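Local structure of endoribonuclease L-PSP/chorismate mutase-like domain-containing protein (Agrobacterium tumefaciens, 3D01) at residues K57-D69 / A147-A159. The protein is of unknown function but belongs to the YjgF/chorismate mutase-like family of putative endoribonucleases and assembles as a trimer. Residues are numbered along the deposited sequence; the frame is centred on the assembly and turned at random.
Sequences KIAVTGLVGRDVD and ASLPFNASVEIDA
The carboxamide of Asn152 lies with one face against the Gly62 backbone: Gly62 N sits above it, 3.5 Å from Asn152 OD1, with Asn152 CG and ND2 nearly as close. The link between the two residues runs through the main chain, Gly62 N donating at 2.8 Å to Asn152 O, almost straight on to the carbonyl. Asn152 ND2 gives a hydrogen bond to a bound PG5 ether. The Phe151 ring, with CG anti to its carbonyl carbon (chi1 -56°), leads away and stacks with His119 of the second subunit, while its CB rests on Ile58 CG1 at 3.9 Å. A third flat group, the Asp67 carboxylate, receives Leu63 N at 2.9 Å on the anti lone pair of OD2, bracing the turn after Gly62.

Thr61 and Ala153 form a single antiparallel bridge as a non-hydrogen-bonded pair, flanked by the Gly62 N to Asn152 O bond and by Ser154 N to Val60 O at 3.1 Å. Ser154 points into the loop: its OG, anti to its own carbonyl carbon (chi1 -63°), donates to Gly62 O at 2.8 Å from above the carbonyl plane. Val60 CG1 and both methyls of Val68 pack round that hydroxyl. Ile58 CG2 lies against Ala153 CA, and Leu63 CD2 reaches Ala147 O.

Gly62 is thus gripped through both N and O, fixing the loop that follows strand 57-58 to the entry of strand 155-163. The bridge brings the Asn152 backbone close to Thr61, and both residues line the PG5 pocket with Asp67. Asn152 follows Phe151, which packs on the second subunit, so the pocket may correspond to the inter-subunit cleft where YjgF-family trimers bind ligands. PG5 probably comes from the crystallisation liquor, yet its bond shows that this amide can donate to a bound molecule; a role with a natural ligand remains inferred.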
ATOM      1  N   LYS I  57       4.175 -24.738  -4.016  1.00 26.63           N
ATOM      2  CA  LYS I  57       3.637 -24.471  -5.347  1.00 26.24           C
ATOM      3  C   LYS I  57       2.601 -23.375  -5.241  1.00 24.79           C
ATOM      4  O   LYS I  57       1.939 -23.267  -4.229  1.00 23.80           O
ATOM      5  CB  LYS I  57       2.952 -25.716  -5.913  1.00 26.59           C
ATOM      6  CG  LYS I  57       3.867 -26.935  -6.125  1.00 29.30           C
ATOM      7  CD  LYS I  57       3.014 -28.105  -6.555  1.00 29.85           C
ATOM      8  CE  LYS I  57       3.731 -29.451  -6.467  1.00 32.84           C
ATOM      9  NZ  LYS I  57       3.539 -30.048  -5.107  1.00 37.54           N
ATOM     10  N   ILE I  58       2.438 -22.600  -6.309  1.00 23.13           N
ATOM     11  CA  ILE I  58       1.383 -21.582  -6.362  1.00 23.55           C
ATOM     12  C   ILE I  58       0.104 -22.337  -6.648  1.00 22.17           C
ATOM     13  O   ILE I  58      -0.112 -22.791  -7.769  1.00 23.62           O
ATOM     14  CB  ILE I  58       1.604 -20.540  -7.472  1.00 22.98           C
ATOM     15  CG1 ILE I  58       2.959 -19.842  -7.347  1.00 26.12           C
ATOM     16  CG2 ILE I  58       0.435 -19.544  -7.484  1.00 21.58           C
ATOM     17  CD1 ILE I  58       3.018 -18.764  -6.349  1.00 29.70           C
ATOM     18  N   ALA I  59      -0.759 -22.449  -5.646  1.00 21.06           N
ATOM     19  CA  ALA I  59      -1.930 -23.315  -5.690  1.00 20.08           C
ATOM     20  C   ALA I  59      -3.075 -22.829  -6.557  1.00 19.34           C
ATOM     21  O   ALA I  59      -3.856 -23.639  -7.029  1.00 20.41           O
ATOM     22  CB  ALA I  59      -2.455 -23.564  -4.269  1.00 21.36           C
ATOM     23  N   VAL I  60      -3.194 -21.518  -6.753  1.00 17.81           N
ATOM     24  CA  VAL I  60      -4.322 -20.956  -7.505  1.00 17.31           C
ATOM     25  C   VAL I  60      -3.765 -19.841  -8.426  1.00 16.35           C
ATOM     26  O   VAL I  60      -3.160 -18.895  -7.971  1.00 16.42           O
ATOM     27  CB  VAL I  60      -5.408 -20.372  -6.593  1.00 16.41           C
ATOM     28  CG1 VAL I  60      -6.657 -19.894  -7.427  1.00 15.71           C
ATOM     29  CG2 VAL I  60      -5.821 -21.366  -5.489  1.00 16.27           C
ATOM     30  N   THR I  61      -3.966 -20.041  -9.723  1.00 17.14           N
ATOM     31  CA  THR I  61      -3.415 -19.200 -10.759  1.00 16.80           C
ATOM     32  C   THR I  61      -4.469 -18.788 -11.774  1.00 16.19           C
ATOM     33  O   THR I  61      -5.471 -19.472 -12.014  1.00 16.01           O
ATOM     34  CB  THR I  61      -2.294 -19.912 -11.549  1.00 18.07           C
ATOM     35  OG1 THR I  61      -2.820 -21.130 -12.112  1.00 19.25           O
ATOM     36  CG2 THR I  61      -1.058 -20.204 -10.644  1.00 17.50           C
ATOM     37  N   GLY I  62      -4.200 -17.657 -12.413  1.00 15.77           N
ATOM     38  CA  GLY I  62      -5.124 -17.084 -13.390  1.00 15.56           C
ATOM     39  C   GLY I  62      -6.016 -15.989 -12.818  1.00 14.63           C
ATOM     40  O   GLY I  62      -5.892 -15.565 -11.642  1.00 14.08           O
ATOM     41  N   LEU I  63      -6.882 -15.494 -13.694  1.00 14.26           N
ATOM     42  CA  LEU I  63      -7.694 -14.327 -13.421  1.00 12.73           C
ATOM     43  C   LEU I  63      -9.007 -14.725 -12.861  1.00 13.03           C
ATOM     44  O   LEU I  63      -9.729 -15.576 -13.403  1.00 13.27           O
ATOM     45  CB  LEU I  63      -7.962 -13.498 -14.675  1.00 12.61           C
ATOM     46  CG  LEU I  63      -6.761 -13.045 -15.476  1.00 13.98           C
ATOM     47  CD1 LEU I  63      -7.169 -12.275 -16.788  1.00 14.97           C
ATOM     48  CD2 LEU I  63      -5.881 -12.200 -14.596  1.00 14.18           C
ATOM     49  N   VAL I  64      -9.339 -14.078 -11.776  1.00 13.84           N
ATOM     50  CA  VAL I  64     -10.653 -14.221 -11.208  1.00 14.40           C
ATOM     51  C   VAL I  64     -11.706 -13.608 -12.184  1.00 14.82           C
ATOM     52  O   VAL I  64     -11.577 -12.451 -12.667  1.00 14.89           O
ATOM     53  CB  VAL I  64     -10.700 -13.584  -9.816  1.00 15.05           C
ATOM     54  CG1 VAL I  64     -11.993 -13.924  -9.171  1.00 13.97           C
ATOM     55  CG2 VAL I  64      -9.443 -14.020  -8.935  1.00 13.60           C
ATOM     56  N   GLY I  65     -12.727 -14.404 -12.473  1.00 14.80           N
ATOM     57  CA  GLY I  65     -13.741 -14.068 -13.470  1.00 15.20           C
ATOM     58  C   GLY I  65     -13.460 -14.675 -14.834  1.00 15.64           C
ATOM     59  O   GLY I  65     -14.301 -14.593 -15.744  1.00 16.19           O
ATOM     60  N   ARG I  66     -12.286 -15.292 -14.982  1.00 15.65           N
ATOM     61  CA  ARG I  66     -11.948 -15.998 -16.220  1.00 15.91           C
ATOM     62  C   ARG I  66     -11.460 -17.403 -15.949  1.00 15.66           C
ATOM     63  O   ARG I  66     -12.026 -18.327 -16.474  1.00 15.73           O
ATOM     64  CB  ARG I  66     -10.936 -15.223 -17.044  1.00 15.66           C
ATOM     65  CG  ARG I  66     -10.471 -15.936 -18.290  1.00 16.27           C
ATOM     66  CD  ARG I  66      -9.470 -15.154 -19.128  1.00 15.28           C
ATOM     67  NE  ARG I  66      -9.147 -15.957 -20.289  1.00 15.34           N
ATOM     68  CZ  ARG I  66      -9.907 -16.079 -21.371  1.00 14.77           C
ATOM     69  NH1 ARG I  66     -10.965 -15.316 -21.553  1.00 12.28           N
ATOM     70  NH2 ARG I  66      -9.557 -16.950 -22.310  1.00 15.67           N
ATOM     71  N   ASP I  67     -10.380 -17.534 -15.181  1.00 16.40           N
ATOM     72  CA  ASP I  67      -9.733 -18.819 -14.919  1.00 16.54           C
ATOM     73  C   ASP I  67     -10.200 -19.452 -13.606  1.00 17.07           C
ATOM     74  O   ASP I  67     -10.217 -20.687 -13.465  1.00 16.70           O
ATOM     75  CB  ASP I  67      -8.236 -18.603 -14.866  1.00 15.82           C
ATOM     76  CG  ASP I  67      -7.692 -18.061 -16.167  1.00 16.82           C
ATOM     77  OD1 ASP I  67      -7.892 -18.723 -17.214  1.00 17.30           O
ATOM     78  OD2 ASP I  67      -7.092 -16.976 -16.142  1.00 17.41           O
ATOM     79  N   VAL I  68     -10.573 -18.597 -12.665  1.00 16.36           N
ATOM     80  CA  VAL I  68     -10.960 -19.006 -11.308  1.00 17.61           C
ATOM     81  C   VAL I  68     -12.210 -18.274 -10.891  1.00 18.22           C
ATOM     82  O   VAL I  68     -12.447 -17.137 -11.291  1.00 16.17           O
ATOM     83  CB  VAL I  68      -9.810 -18.756 -10.282  1.00 18.92           C
ATOM     84  CG1 VAL I  68      -8.528 -19.402 -10.839  1.00 20.30           C
ATOM     85  CG2 VAL I  68      -9.579 -17.369 -10.030  1.00 19.59           C
ATOM     86  N   ASP I  69     -13.028 -18.972 -10.121  1.00 18.33           N
ATOM     87  CA  ASP I  69     -14.245 -18.399  -9.575  1.00 18.85           C
ATOM     88  C   ASP I  69     -14.005 -17.860  -8.160  1.00 18.57           C
ATOM     89  O   ASP I  69     -12.910 -17.970  -7.630  1.00 18.01           O
ATOM     90  CB  ASP I  69     -15.390 -19.434  -9.605  1.00 19.63           C
ATOM     91  CG  ASP I  69     -15.179 -20.660  -8.685  1.00 21.33           C
ATOM     92  OD1 ASP I  69     -14.254 -20.732  -7.866  1.00 20.87           O
ATOM     93  OD2 ASP I  69     -16.017 -21.594  -8.815  1.00 28.07           O
ATOM     94  N   ALA I 147      -4.238  -6.360 -12.970  1.00 14.68           N
ATOM     95  CA  ALA I 147      -4.193  -6.910 -14.315  1.00 14.79           C
ATOM     96  C   ALA I 147      -3.609  -8.346 -14.281  1.00 14.45           C
ATOM     97  O   ALA I 147      -4.029  -9.201 -15.031  1.00 13.21           O
ATOM     98  CB  ALA I 147      -3.353  -5.991 -15.222  1.00 14.41           C
ATOM     99  N   SER I 148      -2.629  -8.581 -13.402  1.00 14.51           N
ATOM    100  CA  SER I 148      -1.952  -9.857 -13.272  1.00 14.59           C
ATOM    101  C   SER I 148      -1.013  -9.760 -12.078  1.00 14.24           C
ATOM    102  O   SER I 148      -0.803  -8.656 -11.560  1.00 13.52           O
ATOM    103  CB  SER I 148      -1.155 -10.205 -14.530  1.00 14.57           C
ATOM    104  OG  SER I 148      -0.465  -9.107 -15.048  1.00 16.01           O
ATOM    105  N   LEU I 149      -0.446 -10.907 -11.681  1.00 14.25           N
ATOM    106  CA  LEU I 149       0.415 -11.003 -10.503  1.00 13.90           C
ATOM    107  C   LEU I 149       1.581 -11.929 -10.780  1.00 14.02           C
ATOM    108  O   LEU I 149       1.493 -12.777 -11.666  1.00 12.76           O
ATOM    109  CB  LEU I 149      -0.364 -11.490  -9.272  1.00 14.92           C
ATOM    110  CG  LEU I 149      -1.454 -10.576  -8.711  1.00 13.72           C
ATOM    111  CD1 LEU I 149      -2.291 -11.332  -7.658  1.00 16.38           C
ATOM    112  CD2 LEU I 149      -0.845  -9.315  -8.152  1.00 17.11           C
ATOM    113  N   PRO I 150       2.680 -11.771 -10.002  1.00 13.50           N
ATOM    114  CA  PRO I 150       3.818 -12.707 -10.116  1.00 14.97           C
ATOM    115  C   PRO I 150       3.404 -14.193 -10.111  1.00 14.44           C
ATOM    116  O   PRO I 150       2.527 -14.614  -9.306  1.00 16.07           O
ATOM    117  CB  PRO I 150       4.670 -12.368  -8.889  1.00 14.84           C
ATOM    118  CG  PRO I 150       4.389 -10.905  -8.646  1.00 13.97           C
ATOM    119  CD  PRO I 150       2.947 -10.702  -9.016  1.00 14.62           C
ATOM    120  N   PHE I 151       3.978 -14.957 -11.048  1.00 15.34           N
ATOM    121  CA  PHE I 151       3.749 -16.419 -11.157  1.00 15.88           C
ATOM    122  C   PHE I 151       2.321 -16.773 -11.528  1.00 15.90           C
ATOM    123  O   PHE I 151       1.898 -17.903 -11.385  1.00 15.80           O
ATOM    124  CB  PHE I 151       4.201 -17.145  -9.886  1.00 16.91           C
ATOM    125  CG  PHE I 151       5.632 -16.881  -9.537  1.00 17.38           C
ATOM    126  CD1 PHE I 151       6.636 -17.636 -10.113  1.00 22.48           C
ATOM    127  CD2 PHE I 151       5.982 -15.856  -8.657  1.00 19.34           C
ATOM    128  CE1 PHE I 151       7.981 -17.376  -9.801  1.00 22.55           C
ATOM    129  CE2 PHE I 151       7.308 -15.596  -8.352  1.00 21.60           C
ATOM    130  CZ  PHE I 151       8.306 -16.375  -8.928  1.00 20.72           C
ATOM    131  N   ASN I 152       1.585 -15.767 -12.007  1.00 15.93           N
ATOM    132  CA  ASN I 152       0.189 -15.905 -12.368  1.00 14.55           C
ATOM    133  C   ASN I 152      -0.656 -16.222 -11.162  1.00 14.50           C
ATOM    134  O   ASN I 152      -1.740 -16.784 -11.292  1.00 13.33           O
ATOM    135  CB  ASN I 152       0.018 -16.972 -13.457  1.00 15.65           C
ATOM    136  CG  ASN I 152      -1.247 -16.784 -14.277  1.00 16.61           C
ATOM    137  OD1 ASN I 152      -1.874 -15.716 -14.262  1.00 15.31           O
ATOM    138  ND2 ASN I 152      -1.647 -17.846 -14.977  1.00 17.15           N
ATOM    139  N   ALA I 153      -0.182 -15.824  -9.971  1.00 14.51           N
ATOM    140  CA  ALA I 153      -0.994 -15.983  -8.751  1.00 14.41           C
ATOM    141  C   ALA I 153      -2.322 -15.254  -8.948  1.00 14.40           C
ATOM    142  O   ALA I 153      -2.360 -14.129  -9.505  1.00 15.09           O
ATOM    143  CB  ALA I 153      -0.263 -15.430  -7.540  1.00 14.86           C
ATOM    144  N   SER I 154      -3.388 -15.847  -8.430  1.00 13.80           N
ATOM    145  CA  SER I 154      -4.706 -15.222  -8.478  1.00 14.24           C
ATOM    146  C   SER I 154      -4.843 -14.100  -7.447  1.00 14.11           C
ATOM    147  O   SER I 154      -5.619 -13.173  -7.654  1.00 13.82           O
ATOM    148  CB  SER I 154      -5.830 -16.255  -8.315  1.00 14.62           C
ATOM    149  OG  SER I 154      -5.818 -17.193  -9.381  1.00 14.99           O
ATOM    150  N   VAL I 155      -4.102 -14.216  -6.333  1.00 14.34           N
ATOM    151  CA  VAL I 155      -4.178 -13.265  -5.237  1.00 14.46           C
ATOM    152  C   VAL I 155      -2.772 -13.106  -4.625  1.00 15.08           C
ATOM    153  O   VAL I 155      -1.977 -14.069  -4.589  1.00 15.56           O
ATOM    154  CB  VAL I 155      -5.167 -13.738  -4.100  1.00 14.36           C
ATOM    155  CG1 VAL I 155      -5.273 -12.653  -2.966  1.00 12.77           C
ATOM    156  CG2 VAL I 155      -6.523 -14.190  -4.678  1.00 14.37           C
ATOM    157  N   GLU I 156      -2.487 -11.897  -4.178  1.00 15.39           N
ATOM    158  CA  GLU I 156      -1.307 -11.581  -3.394  1.00 15.06           C
ATOM    159  C   GLU I 156      -1.740 -10.616  -2.272  1.00 15.65           C
ATOM    160  O   GLU I 156      -2.562  -9.693  -2.476  1.00 15.34           O
ATOM    161  CB  GLU I 156      -0.247 -10.909  -4.258  1.00 15.43           C
ATOM    162  CG  GLU I 156       0.985 -10.455  -3.527  1.00 16.19           C
ATOM    163  CD  GLU I 156       1.928  -9.596  -4.422  1.00 16.93           C
ATOM    164  OE1 GLU I 156       1.879  -9.718  -5.659  1.00 19.17           O
ATOM    165  OE2 GLU I 156       2.713  -8.778  -3.884  1.00 22.32           O
ATOM    166  N   ILE I 157      -1.181 -10.819  -1.095  1.00 15.12           N
ATOM    167  CA  ILE I 157      -1.650 -10.076   0.082  1.00 15.30           C
ATOM    168  C   ILE I 157      -0.445  -9.753   0.940  1.00 15.77           C
ATOM    169  O   ILE I 157       0.327 -10.651   1.282  1.00 16.91           O
ATOM    170  CB  ILE I 157      -2.687 -10.864   0.959  1.00 15.40           C
ATOM    171  CG1 ILE I 157      -3.895 -11.406   0.163  1.00 13.59           C
ATOM    172  CG2 ILE I 157      -3.205  -9.968   2.123  1.00 15.73           C
ATOM    173  CD1 ILE I 157      -5.003 -12.052   1.054  1.00 16.33           C
ATOM    174  N   ASP I 158      -0.279  -8.465   1.253  1.00 15.62           N
ATOM    175  CA  ASP I 158       0.746  -8.026   2.185  1.00 16.50           C
ATOM    176  C   ASP I 158       0.073  -7.574   3.492  1.00 16.46           C
ATOM    177  O   ASP I 158      -1.173  -7.546   3.598  1.00 16.08           O
ATOM    178  CB  ASP I 158       1.693  -6.986   1.563  1.00 17.01           C
ATOM    179  CG  ASP I 158       1.087  -5.610   1.389  1.00 18.69           C
ATOM    180  OD1 ASP I 158       0.081  -5.234   2.052  1.00 21.75           O
ATOM    181  OD2 ASP I 158       1.661  -4.882   0.553  1.00 22.91           O
ATOM    182  N   ALA I 159       0.895  -7.273   4.496  1.00 16.70           N
ATOM    183  CA  ALA I 159       0.347  -6.972   5.814  1.00 16.78           C
ATOM    184  C   ALA I 159       1.271  -6.077   6.627  1.00 16.96           C
ATOM    185  O   ALA I 159       2.477  -6.075   6.442  1.00 15.75           O
ATOM    186  CB  ALA I 159       0.086  -8.259   6.587  1.00 17.34           C
TER